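Local coordinates for conserved hypothetical protein (Agrobacterium tumefaciens, PDB 2FEX) that is of unknown function but belongs to the DJ-1/PfpI superfamily, whose members typically carry a reactive cysteine at a strained strand-to-helix turn, at residues A[8-13]-A[41-46]; A[31-36]-A[51-56]; A[111-116]-A[130-135]; A[115-120]-A[143-148]. One frame throughout, in Å; residues are numbered along the deposited sequence.

Contact 1: A[8-13]-A[41-46]; sequences LAQDFA and PVTSMG
In this DJ-1/PfpI fold the loop that leaves strand 3-7 makes a type II beta turn, Ala9 to Phe12, and that turn leans on the short strand 42-43, one arm of a small antiparallel hairpin with strand 49-51. Gln10 and Val42 meet at one end. The glutamine chain bends at chi2 (-72°), which brings its amide back over the strand: OE1 accepts from Thr43 N at 2.9 Å, the donor standing well above the carbonyl plane, while CG packs on Val42 CG1 at 3.8 Å. Thr43 is thus gripped on both its backbone polar atoms, because its O takes Asp11 N at 2.8 Å, almost head-on to the carbonyl. Beneath the turn lies the Phe12 ring. Ser44 CB sits over one face, 3.7 Å from the ring centroid, a CH-pi contact; Leu8 CD2 covers the opposite face, and Ala9 O comes to the ring edge in plane. A chi1 of 73° folds the Phe12 ring back under its own turn. Ser44 OG looks elsewhere, bonding Asp14 and Leu48 N. A water lies close to both Asp11 OD1 and Ser44 O. The second subunit closes on this edge, where its Ser26 and Arg25 both bond Met45 O. Met45, a selenomethionine, gives its N to Phe12 O at 2.8 Å in an almost straight bond (173°), and its SE lies 3.7 Å from Ala13 CA.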
loop_
_atom_site.group_PDB
_atom_site.type_symbol
_atom_site.label_atom_id
_atom_site.label_comp_id
_atom_site.label_asym_id
_atom_site.label_seq_id
_atom_site.Cartn_x
_atom_site.Cartn_y
_atom_site.Cartn_z
ATOM N N LEU A 8 -1.213 6.615 -11.872
ATOM C CA LEU A 8 0.123 6.580 -11.251
ATOM C C LEU A 8 1.032 7.635 -11.845
ATOM O O LEU A 8 0.722 8.286 -12.878
ATOM C CB LEU A 8 0.766 5.182 -11.524
ATOM C CG LEU A 8 -0.041 3.969 -10.990
ATOM C CD1 LEU A 8 0.669 2.630 -11.394
ATOM C CD2 LEU A 8 -0.332 4.048 -9.411
ATOM N N ALA A 9 2.181 7.787 -11.200
ATOM C CA ALA A 9 3.218 8.705 -11.689
ATOM C C ALA A 9 4.478 8.285 -11.025
ATOM O O ALA A 9 4.475 7.505 -10.025
ATOM C CB ALA A 9 2.843 10.137 -11.303
ATOM N N GLN A 10 5.577 8.824 -11.529
ATOM C CA GLN A 10 6.872 8.613 -10.880
ATOM C C GLN A 10 6.761 9.027 -9.411
ATOM O O GLN A 10 6.163 10.079 -9.101
ATOM C CB GLN A 10 7.936 9.447 -11.594
ATOM C CG GLN A 10 8.257 8.903 -12.986
ATOM C CD GLN A 10 9.067 7.591 -12.986
ATOM O OE1 GLN A 10 9.348 6.986 -11.935
ATOM N NE2 GLN A 10 9.502 7.191 -14.191
ATOM N N ASP A 11 7.325 8.200 -8.529
ATOM C CA ASP A 11 7.378 8.486 -7.084
ATOM C C ASP A 11 5.976 8.520 -6.486
ATOM O O ASP A 11 5.734 9.188 -5.492
ATOM C CB ASP A 11 8.109 9.827 -6.823
ATOM C CG ASP A 11 9.556 9.772 -7.219
ATOM O OD1 ASP A 11 10.227 8.787 -6.863
ATOM O OD2 ASP A 11 9.969 10.710 -7.882
ATOM N N PHE A 12 5.050 7.698 -7.018
ATOM C CA PHE A 12 3.713 7.629 -6.371
ATOM C C PHE A 12 3.817 6.992 -4.981
ATOM O O PHE A 12 4.726 6.157 -4.716
ATOM C CB PHE A 12 2.652 6.893 -7.230
ATOM C CG PHE A 12 2.818 5.383 -7.313
ATOM C CD1 PHE A 12 2.099 4.543 -6.398
ATOM C CD2 PHE A 12 3.588 4.803 -8.355
ATOM C CE1 PHE A 12 2.177 3.080 -6.515
ATOM C CE2 PHE A 12 3.672 3.377 -8.485
ATOM C CZ PHE A 12 2.975 2.550 -7.537
ATOM N N ALA A 13 2.897 7.423 -4.101
ATOM C CA ALA A 13 2.899 6.950 -2.707
ATOM C C ALA A 13 2.286 5.533 -2.674
ATOM O O ALA A 13 1.082 5.346 -2.849
ATOM C CB ALA A 13 2.071 7.934 -1.823
ATOM N N PRO A 41 6.610 2.728 -17.917
ATOM C CA PRO A 41 6.751 2.375 -16.489
ATOM C C PRO A 41 7.103 3.592 -15.622
ATOM O O PRO A 41 7.713 4.594 -16.092
ATOM C CB PRO A 41 7.926 1.348 -16.491
ATOM C CG PRO A 41 7.698 0.652 -17.847
ATOM C CD PRO A 41 7.493 1.891 -18.749
ATOM N N VAL A 42 6.742 3.449 -14.349
ATOM C CA VAL A 42 7.195 4.397 -13.335
ATOM C C VAL A 42 7.651 3.646 -12.082
ATOM O O VAL A 42 7.306 2.483 -11.891
ATOM C CB VAL A 42 6.046 5.356 -12.923
ATOM C CG1 VAL A 42 5.693 6.284 -14.145
ATOM C CG2 VAL A 42 4.822 4.613 -12.367
ATOM N N THR A 43 8.383 4.347 -11.219
ATOM C CA THR A 43 8.915 3.694 -9.978
ATOM C C THR A 43 8.212 4.331 -8.784
ATOM O O THR A 43 8.200 5.542 -8.647
ATOM C CB THR A 43 10.387 3.929 -9.866
ATOM O OG1 THR A 43 11.051 3.394 -11.034
ATOM C CG2 THR A 43 10.945 3.269 -8.629
ATOM N N SER A 44 7.621 3.528 -7.931
ATOM C CA SER A 44 6.923 4.093 -6.754
ATOM C C SER A 44 7.929 4.636 -5.739
ATOM O O SER A 44 9.177 4.413 -5.817
ATOM C CB SER A 44 6.135 3.004 -6.014
ATOM O OG SER A 44 7.017 2.056 -5.372
HETATM N N MSE A 45 7.406 5.334 -4.735
HETATM C CA MSE A 45 8.294 5.785 -3.647
HETATM C C MSE A 45 9.054 4.610 -3.031
HETATM O O MSE A 45 10.200 4.778 -2.599
HETATM C CB MSE A 45 7.486 6.505 -2.545
HETATM C CG MSE A 45 7.239 7.948 -2.927
HETATM SE SE MSE A 45 5.954 8.780 -1.679
HETATM C CE MSE A 45 7.143 8.864 -0.053
ATOM N N GLY A 46 8.375 3.462 -2.940
ATOM C CA GLY A 46 8.937 2.235 -2.350
ATOM C C GLY A 46 9.815 1.424 -3.300
ATOM O O GLY A 46 10.363 0.374 -2.884
HETATM O O HOH W 1 10.980 6.394 -7.110
#

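Contact 2: A[31-36]-A[51-56]; sequences EIVHAT and TPDTSY
Asp53 reaches across to His34 with its carboxylate turned to the strand backbone: OD2 takes His34 N at 2.8 Å through the anti lone pair, in a nearly straight bond (170°). A water lies within hydrogen-bonding distance of both this oxygen and His34 ND1, in the plane of the imidazole, and would tend to fix the rotation of that ring. With chi1 at -60°, Asp53 CG stands beside its own backbone N, which sets OD2 and N along the same edge of the strand; the N is given separately to His34 O, at 2.8 Å. His34 O also takes Thr54 N, in the carbonyl plane, and so holds two donors. From here the chains run parallel, Ala35 paired with Thr54 and Thr36 with Ser55; strand 54-55 is the outermost within this chain of the central sheet in this flavodoxin-like fold. Side chains divide over the two faces. On one, Thr54 CG2 packs between Val33 CG1, at 3.7 Å, and Ala35 CB, at 3.8 Å. Toward the other, Thr36 meets Pro52 at about a right angle, its CG2 3.7 Å from Pro52 CG, while Thr36 OG1 bonds Met40 O. The Tyr56 ring turns its edge to the Ala35 carbonyl group, with CD1 3.9 Å from Ala35 CB, and its hydroxyl bonds Leu8 O. Thr51 pairs antiparallel with a strand of the second subunit, and Gly46 of the second subunit packs on His34.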
loop_
_atom_site.group_PDB
_atom_site.type_symbol
_atom_site.label_atom_id
_atom_site.label_comp_id
_atom_site.label_asym_id
_atom_site.label_seq_id
_atom_site.Cartn_x
_atom_site.Cartn_y
_atom_site.Cartn_z
ATOM N N GLU A 31 -12.685 -3.963 -12.296
ATOM C CA GLU A 31 -11.522 -3.966 -13.182
ATOM C C GLU A 31 -10.694 -2.718 -12.877
ATOM O O GLU A 31 -11.248 -1.637 -12.771
ATOM C CB GLU A 31 -11.941 -3.930 -14.653
ATOM C CG GLU A 31 -10.773 -4.110 -15.614
ATOM C CD GLU A 31 -11.167 -3.881 -17.058
ATOM O OE1 GLU A 31 -12.383 -4.037 -17.385
ATOM O OE2 GLU A 31 -10.257 -3.528 -17.839
ATOM N N ILE A 32 -9.396 -2.897 -12.712
ATOM C CA ILE A 32 -8.513 -1.751 -12.403
ATOM C C ILE A 32 -7.662 -1.508 -13.619
ATOM O O ILE A 32 -6.999 -2.476 -14.127
ATOM C CB ILE A 32 -7.596 -2.045 -11.166
ATOM C CG1 ILE A 32 -8.419 -2.394 -9.929
ATOM C CG2 ILE A 32 -6.706 -0.851 -10.847
ATOM C CD1 ILE A 32 -9.257 -1.215 -9.414
ATOM N N VAL A 33 -7.653 -0.255 -14.070
ATOM C CA VAL A 33 -6.771 0.176 -15.153
ATOM C C VAL A 33 -5.717 1.105 -14.536
ATOM O O VAL A 33 -6.055 2.161 -14.046
ATOM C CB VAL A 33 -7.570 0.973 -16.210
ATOM C CG1 VAL A 33 -6.651 1.497 -17.347
ATOM C CG2 VAL A 33 -8.725 0.069 -16.758
ATOM N N HIS A 34 -4.443 0.727 -14.623
ATOM C CA HIS A 34 -3.392 1.598 -14.135
ATOM C C HIS A 34 -2.836 2.373 -15.335
ATOM O O HIS A 34 -2.582 1.787 -16.399
ATOM C CB HIS A 34 -2.245 0.795 -13.469
ATOM C CG HIS A 34 -2.596 0.368 -12.077
ATOM N ND1 HIS A 34 -3.022 -0.913 -11.805
ATOM C CD2 HIS A 34 -2.590 1.039 -10.901
ATOM C CE1 HIS A 34 -3.292 -1.006 -10.511
ATOM N NE2 HIS A 34 -3.038 0.160 -9.933
ATOM N N ALA A 35 -2.633 3.654 -15.124
ATOM C CA ALA A 35 -2.102 4.550 -16.174
ATOM C C ALA A 35 -0.951 5.406 -15.664
ATOM O O ALA A 35 -0.871 5.697 -14.474
ATOM C CB ALA A 35 -3.272 5.460 -16.706
ATOM N N THR A 36 -0.034 5.797 -16.560
ATOM C CA THR A 36 1.010 6.777 -16.230
ATOM C C THR A 36 0.883 7.875 -17.314
ATOM O O THR A 36 0.273 7.669 -18.385
ATOM C CB THR A 36 2.426 6.143 -16.279
ATOM O OG1 THR A 36 2.645 5.624 -17.645
ATOM C CG2 THR A 36 2.573 4.999 -15.232
ATOM N N THR A 51 4.765 -1.408 -14.621
ATOM C CA THR A 51 4.398 -1.184 -16.034
ATOM C C THR A 51 2.871 -0.992 -16.000
ATOM O O THR A 51 2.116 -1.920 -15.642
ATOM C CB THR A 51 4.765 -2.435 -16.852
ATOM O OG1 THR A 51 6.186 -2.528 -16.911
ATOM C CG2 THR A 51 4.186 -2.284 -18.274
ATOM N N PRO A 52 2.385 0.192 -16.411
ATOM C CA PRO A 52 0.945 0.421 -16.395
ATOM C C PRO A 52 0.237 -0.262 -17.598
ATOM O O PRO A 52 0.896 -0.784 -18.539
ATOM C CB PRO A 52 0.840 1.936 -16.563
ATOM C CG PRO A 52 1.960 2.241 -17.546
ATOM C CD PRO A 52 3.117 1.346 -16.997
ATOM N N ASP A 53 -1.090 -0.220 -17.584
ATOM C CA ASP A 53 -1.873 -0.657 -18.716
ATOM C C ASP A 53 -1.903 0.334 -19.874
ATOM O O ASP A 53 -1.946 -0.074 -21.036
ATOM C CB ASP A 53 -3.321 -0.882 -18.259
ATOM C CG ASP A 53 -3.405 -1.940 -17.158
ATOM O OD1 ASP A 53 -3.045 -3.118 -17.482
ATOM O OD2 ASP A 53 -3.768 -1.605 -16.027
ATOM N N THR A 54 -1.911 1.639 -19.533
ATOM C CA THR A 54 -2.151 2.632 -20.564
ATOM C C THR A 54 -1.608 4.003 -20.149
ATOM O O THR A 54 -0.916 4.106 -19.101
ATOM C CB THR A 54 -3.699 2.654 -20.852
ATOM O OG1 THR A 54 -3.930 3.297 -22.102
ATOM C CG2 THR A 54 -4.432 3.352 -19.702
ATOM N N SER A 55 -1.866 5.013 -21.000
ATOM C CA SER A 55 -1.418 6.371 -20.707
ATOM C C SER A 55 -2.652 7.179 -20.267
ATOM O O SER A 55 -3.820 6.831 -20.544
ATOM C CB SER A 55 -0.881 7.037 -22.007
ATOM O OG SER A 55 -1.891 7.005 -23.033
ATOM N N TYR A 56 -2.380 8.338 -19.663
ATOM C CA TYR A 56 -3.474 9.234 -19.232
ATOM C C TYR A 56 -4.344 9.627 -20.442
ATOM O O TYR A 56 -5.570 9.701 -20.316
ATOM C CB TYR A 56 -2.909 10.518 -18.649
ATOM C CG TYR A 56 -2.378 10.439 -17.226
ATOM C CD1 TYR A 56 -2.045 9.206 -16.635
ATOM C CD2 TYR A 56 -2.089 11.645 -16.524
ATOM C CE1 TYR A 56 -1.506 9.186 -15.312
ATOM C CE2 TYR A 56 -1.557 11.649 -15.251
ATOM C CZ TYR A 56 -1.244 10.434 -14.648
ATOM O OH TYR A 56 -0.728 10.405 -13.391
HETATM O O HOH W 2 -3.576 -2.899 -13.662
#

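Contact 3: A[111-116]-A[130-135]; sequences GVLNDV and PAYRGE
Gly111 opens a type I beta turn that ends at Asn114, closed by Asn114 N bonding Gly111 O, and alongside it passes the irregular chain 130-135; the two come closest at Asn114 and Gly134, whose CA atoms are 3.8 Å apart. Both belong to the loops flanking helix 123-127, between helix 102-109 and strand 145-147 of this DJ-1/PfpI fold. Gly111 has positive phi as the chain leaves the helix. Gly134 comes in close, its CA making a CA-H...O contact with Leu113 O at 3.5 Å. Leu113 points its CB at the edge of the Tyr132 ring, 4.0 Å from CE1. With chi1 at 170°, Tyr132 CG lies trans to its N, and the ring swings back beneath Gly134 N, which sits over the centre of one face. His126 meets the same ring edge-to-face. The amide of Asn114 does the polar work. It lies obliquely against Arg133, its plane 75° from that of the guanidinium, and its CG is 3.7 Å from Arg133 CB. A water accepts from Asn114 ND2 and donates to Ala131 O, spanning the two segments at one end. On the other branch of the same amide, Arg133 N gives its hydrogen to Asn114 OD1 at 2.8 Å, from a position some 50° above the carbonyl plane.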
loop_
_atom_site.group_PDB
_atom_site.type_symbol
_atom_site.label_atom_id
_atom_site.label_comp_id
_atom_site.label_asym_id
_atom_site.label_seq_id
_atom_site.Cartn_x
_atom_site.Cartn_y
_atom_site.Cartn_z
ATOM N N GLY A 111 -9.532 23.499 -10.067
ATOM C CA GLY A 111 -10.802 24.176 -9.757
ATOM C C GLY A 111 -11.920 23.255 -9.264
ATOM O O GLY A 111 -12.980 23.755 -8.818
ATOM N N VAL A 112 -11.706 21.926 -9.315
ATOM C CA VAL A 112 -12.773 20.975 -9.008
ATOM C C VAL A 112 -13.203 20.992 -7.523
ATOM O O VAL A 112 -14.264 20.465 -7.147
ATOM C CB VAL A 112 -12.374 19.551 -9.471
ATOM C CG1 VAL A 112 -11.342 18.904 -8.519
ATOM C CG2 VAL A 112 -13.595 18.699 -9.640
ATOM N N LEU A 113 -12.347 21.561 -6.660
ATOM C CA LEU A 113 -12.717 21.635 -5.228
ATOM C C LEU A 113 -13.423 22.956 -4.872
ATOM O O LEU A 113 -13.668 23.216 -3.708
ATOM C CB LEU A 113 -11.484 21.446 -4.334
ATOM C CG LEU A 113 -10.654 20.223 -4.638
ATOM C CD1 LEU A 113 -9.471 20.062 -3.636
ATOM C CD2 LEU A 113 -11.555 18.971 -4.671
ATOM N N ASN A 114 -13.693 23.824 -5.863
ATOM C CA ASN A 114 -14.212 25.178 -5.528
ATOM C C ASN A 114 -15.610 25.184 -4.886
ATOM O O ASN A 114 -15.932 26.097 -4.105
ATOM C CB ASN A 114 -14.249 26.062 -6.767
ATOM C CG ASN A 114 -12.851 26.473 -7.271
ATOM O OD1 ASN A 114 -11.810 26.129 -6.679
ATOM N ND2 ASN A 114 -12.830 27.188 -8.435
ATOM N N ASP A 115 -16.418 24.192 -5.274
ATOM C CA ASP A 115 -17.847 24.095 -5.088
ATOM C C ASP A 115 -18.295 22.863 -4.271
ATOM O O ASP A 115 -19.486 22.581 -4.206
ATOM C CB ASP A 115 -18.461 23.984 -6.501
ATOM C CG ASP A 115 -17.924 22.751 -7.313
ATOM O OD1 ASP A 115 -16.713 22.303 -7.217
ATOM O OD2 ASP A 115 -18.753 22.216 -8.097
ATOM N N VAL A 116 -17.347 22.082 -3.754
ATOM C CA VAL A 116 -17.680 20.862 -3.023
ATOM C C VAL A 116 -16.925 20.797 -1.723
ATOM O O VAL A 116 -15.799 21.313 -1.620
ATOM C CB VAL A 116 -17.378 19.577 -3.838
ATOM C CG1 VAL A 116 -18.324 19.529 -5.069
ATOM C CG2 VAL A 116 -15.892 19.515 -4.254
ATOM N N PRO A 130 -2.969 28.673 -6.989
ATOM C CA PRO A 130 -3.815 29.876 -7.154
ATOM C C PRO A 130 -5.222 29.635 -7.674
ATOM O O PRO A 130 -6.141 30.394 -7.365
ATOM C CB PRO A 130 -3.026 30.766 -8.159
ATOM C CG PRO A 130 -1.804 30.095 -8.415
ATOM C CD PRO A 130 -1.720 28.734 -7.749
ATOM N N ALA A 131 -5.425 28.548 -8.422
ATOM C CA ALA A 131 -6.767 28.227 -8.917
ATOM C C ALA A 131 -7.704 27.683 -7.842
ATOM O O ALA A 131 -8.898 27.547 -8.094
ATOM C CB ALA A 131 -6.691 27.231 -10.164
ATOM N N TYR A 132 -7.154 27.321 -6.669
ATOM C CA TYR A 132 -8.003 26.748 -5.623
ATOM C C TYR A 132 -8.797 27.866 -4.977
ATOM O O TYR A 132 -8.228 28.747 -4.348
ATOM C CB TYR A 132 -7.118 26.099 -4.578
ATOM C CG TYR A 132 -7.879 25.686 -3.355
ATOM C CD1 TYR A 132 -8.752 24.599 -3.395
ATOM C CD2 TYR A 132 -7.680 26.367 -2.139
ATOM C CE1 TYR A 132 -9.448 24.195 -2.234
ATOM C CE2 TYR A 132 -8.348 25.987 -0.954
ATOM C CZ TYR A 132 -9.235 24.897 -1.006
ATOM O OH TYR A 132 -9.859 24.532 0.168
ATOM N N ARG A 133 -10.108 27.846 -5.179
ATOM C CA ARG A 133 -11.004 28.852 -4.595
ATOM C C ARG A 133 -12.020 28.215 -3.645
ATOM O O ARG A 133 -13.078 28.828 -3.333
ATOM C CB ARG A 133 -11.696 29.656 -5.723
ATOM C CG ARG A 133 -10.724 30.302 -6.758
ATOM C CD ARG A 133 -9.808 31.315 -6.062
ATOM N NE ARG A 133 -10.624 32.338 -5.400
ATOM C CZ ARG A 133 -10.281 33.042 -4.313
ATOM N NH1 ARG A 133 -9.101 32.872 -3.714
ATOM N NH2 ARG A 133 -11.136 33.940 -3.832
ATOM N N GLY A 134 -11.687 27.026 -3.138
ATOM C CA GLY A 134 -12.609 26.240 -2.293
ATOM C C GLY A 134 -12.443 26.385 -0.769
ATOM O O GLY A 134 -13.014 25.588 -0.015
ATOM N N GLU A 135 -11.662 27.364 -0.296
ATOM C CA GLU A 135 -11.350 27.439 1.140
ATOM C C GLU A 135 -12.589 27.333 2.041
ATOM O O GLU A 135 -12.532 26.702 3.088
ATOM C CB GLU A 135 -10.567 28.736 1.462
ATOM C CG GLU A 135 -10.225 28.863 2.923
ATOM C CD GLU A 135 -9.308 30.062 3.252
ATOM O OE1 GLU A 135 -8.708 30.653 2.308
ATOM O OE2 GLU A 135 -9.197 30.361 4.480
HETATM O O HOH W 3 -10.522 28.007 -10.069
#

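Contact 4: A[115-120]-A[143-148]; sequences DVAHTG and RAVSDG
With chi1 at -169°, Asp147 swings its carboxyl group away from its own N and over to the adjacent loop 115-120, where OD2 accepts Ala117 N at 2.9 Å in a nearly straight bond, met on the anti side. Val145 has the same kind of torsion (chi1 171°): its CG1 is laid along Ala117, 3.5 Å from Ala117 O, and its CG2 faces Thr119, 3.8 Å from Thr119 CG2. The threonine and valine cross at a slant. Strand 145-147 is the outermost strand at its end of the central sheet, antiparallel to 150-153, and the loop 115-120 runs beside it in nearly the opposite direction, held by side chains where a strand would use backbone pairs. Gly148 has positive phi, and its bare CA packs 3.9 Å from Val116 CG1. On the far side of the loop His118 turns back: its ND1 bonds Val116 O at 2.8 Å, with that oxygen close to the ring plane. Its NE2 bonds Tyr132 OH, so both ring nitrogens are engaged and the imidazole is held in rotation. Thr119 OG1 is taken up by Arg139 O, while Arg143 NH2 reaches Arg188 O of the second subunit.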
loop_
_atom_site.group_PDB
_atom_site.type_symbol
_atom_site.label_atom_id
_atom_site.label_comp_id
_atom_site.label_asym_id
_atom_site.label_seq_id
_atom_site.Cartn_x
_atom_site.Cartn_y
_atom_site.Cartn_z
ATOM N N ASP A 115 -16.418 24.192 -5.274
ATOM C CA ASP A 115 -17.847 24.095 -5.088
ATOM C C ASP A 115 -18.295 22.863 -4.271
ATOM O O ASP A 115 -19.486 22.581 -4.206
ATOM C CB ASP A 115 -18.461 23.984 -6.501
ATOM C CG ASP A 115 -17.924 22.751 -7.313
ATOM O OD1 ASP A 115 -16.713 22.303 -7.217
ATOM O OD2 ASP A 115 -18.753 22.216 -8.097
ATOM N N VAL A 116 -17.347 22.082 -3.754
ATOM C CA VAL A 116 -17.680 20.862 -3.023
ATOM C C VAL A 116 -16.925 20.797 -1.723
ATOM O O VAL A 116 -15.799 21.313 -1.620
ATOM C CB VAL A 116 -17.378 19.577 -3.838
ATOM C CG1 VAL A 116 -18.324 19.529 -5.069
ATOM C CG2 VAL A 116 -15.892 19.515 -4.254
ATOM N N ALA A 117 -17.517 20.106 -0.753
ATOM C CA ALA A 117 -16.832 19.836 0.509
ATOM C C ALA A 117 -15.642 18.918 0.186
ATOM O O ALA A 117 -15.742 18.042 -0.693
ATOM C CB ALA A 117 -17.782 19.180 1.518
ATOM N N HIS A 118 -14.519 19.145 0.873
ATOM C CA HIS A 118 -13.282 18.372 0.575
ATOM C C HIS A 118 -12.304 18.521 1.740
ATOM O O HIS A 118 -12.543 19.289 2.672
ATOM C CB HIS A 118 -12.622 18.917 -0.686
ATOM C CG HIS A 118 -12.247 20.375 -0.572
ATOM N ND1 HIS A 118 -13.097 21.406 -0.934
ATOM C CD2 HIS A 118 -11.134 20.957 -0.071
ATOM C CE1 HIS A 118 -12.532 22.568 -0.629
ATOM N NE2 HIS A 118 -11.342 22.323 -0.090
ATOM N N THR A 119 -11.212 17.755 1.683
ATOM C CA THR A 119 -10.147 17.910 2.640
ATOM C C THR A 119 -8.823 17.681 1.870
ATOM O O THR A 119 -8.790 17.741 0.617
ATOM C CB THR A 119 -10.311 16.962 3.851
ATOM O OG1 THR A 119 -9.384 17.307 4.907
ATOM C CG2 THR A 119 -10.159 15.467 3.421
ATOM N N GLY A 120 -7.746 17.532 2.630
ATOM C CA GLY A 120 -6.403 17.440 2.001
ATOM C C GLY A 120 -5.410 17.210 3.119
ATOM O O GLY A 120 -5.779 16.932 4.307
ATOM N N ARG A 143 -10.592 12.092 8.447
ATOM C CA ARG A 143 -11.103 11.081 7.469
ATOM C C ARG A 143 -11.385 11.722 6.115
ATOM O O ARG A 143 -11.657 12.928 6.015
ATOM C CB ARG A 143 -12.359 10.376 7.983
ATOM C CG ARG A 143 -12.067 9.516 9.261
ATOM C CD ARG A 143 -13.360 8.938 9.737
ATOM N NE ARG A 143 -13.146 8.268 11.008
ATOM C CZ ARG A 143 -13.820 7.196 11.395
ATOM N NH1 ARG A 143 -14.762 6.686 10.599
ATOM N NH2 ARG A 143 -13.537 6.632 12.569
ATOM N N ALA A 144 -11.364 10.886 5.064
ATOM C CA ALA A 144 -11.712 11.327 3.702
ATOM C C ALA A 144 -13.070 12.010 3.645
ATOM O O ALA A 144 -14.004 11.690 4.455
ATOM C CB ALA A 144 -11.756 10.123 2.760
ATOM N N VAL A 145 -13.209 12.900 2.679
ATOM C CA VAL A 145 -14.469 13.584 2.425
ATOM C C VAL A 145 -14.982 13.216 1.025
ATOM O O VAL A 145 -14.194 13.052 0.059
ATOM C CB VAL A 145 -14.256 15.075 2.533
ATOM C CG1 VAL A 145 -15.517 15.900 2.041
ATOM C CG2 VAL A 145 -13.908 15.469 3.950
ATOM N N SER A 146 -16.296 13.023 0.947
ATOM C CA SER A 146 -16.958 12.786 -0.343
ATOM C C SER A 146 -18.113 13.767 -0.527
ATOM O O SER A 146 -19.059 13.803 0.309
ATOM C CB SER A 146 -17.495 11.363 -0.394
ATOM O OG SER A 146 -18.078 11.132 -1.666
ATOM N N ASP A 147 -18.092 14.492 -1.631
ATOM C CA ASP A 147 -19.172 15.437 -1.925
ATOM C C ASP A 147 -19.163 15.765 -3.423
ATOM O O ASP A 147 -18.101 15.966 -4.031
ATOM C CB ASP A 147 -18.975 16.731 -1.136
ATOM C CG ASP A 147 -20.194 17.651 -1.197
ATOM O OD1 ASP A 147 -21.352 17.143 -1.119
ATOM O OD2 ASP A 147 -20.013 18.866 -1.354
ATOM N N GLY A 148 -20.350 15.841 -4.020
ATOM C CA GLY A 148 -20.473 16.274 -5.406
ATOM C C GLY A 148 -19.698 15.442 -6.417
ATOM O O GLY A 148 -19.336 15.962 -7.472
#

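How the contacts relate
The four contacts form two well-separated pairs. Contacts 1 and 2, whose centres are 13 Å apart, interleave along the chain and meet around Leu8, whose N probably bonds Ala35 O; strand 31-36 leads on to strand 42-43. Contacts 3 and 4 come later in sequence, share Asp115 and Val116, and lie 11 Å apart between centres, touching through Tyr132 and His118. Contacts 2 and 4 sit on the two outermost strands of the central sheet within this chain, on opposite sides of the chain's centre, their own centres about 25 Å apart. Contacts 1 and 2 make the more extensive contact with the second subunit, which contact 4 also reaches, through Arg143.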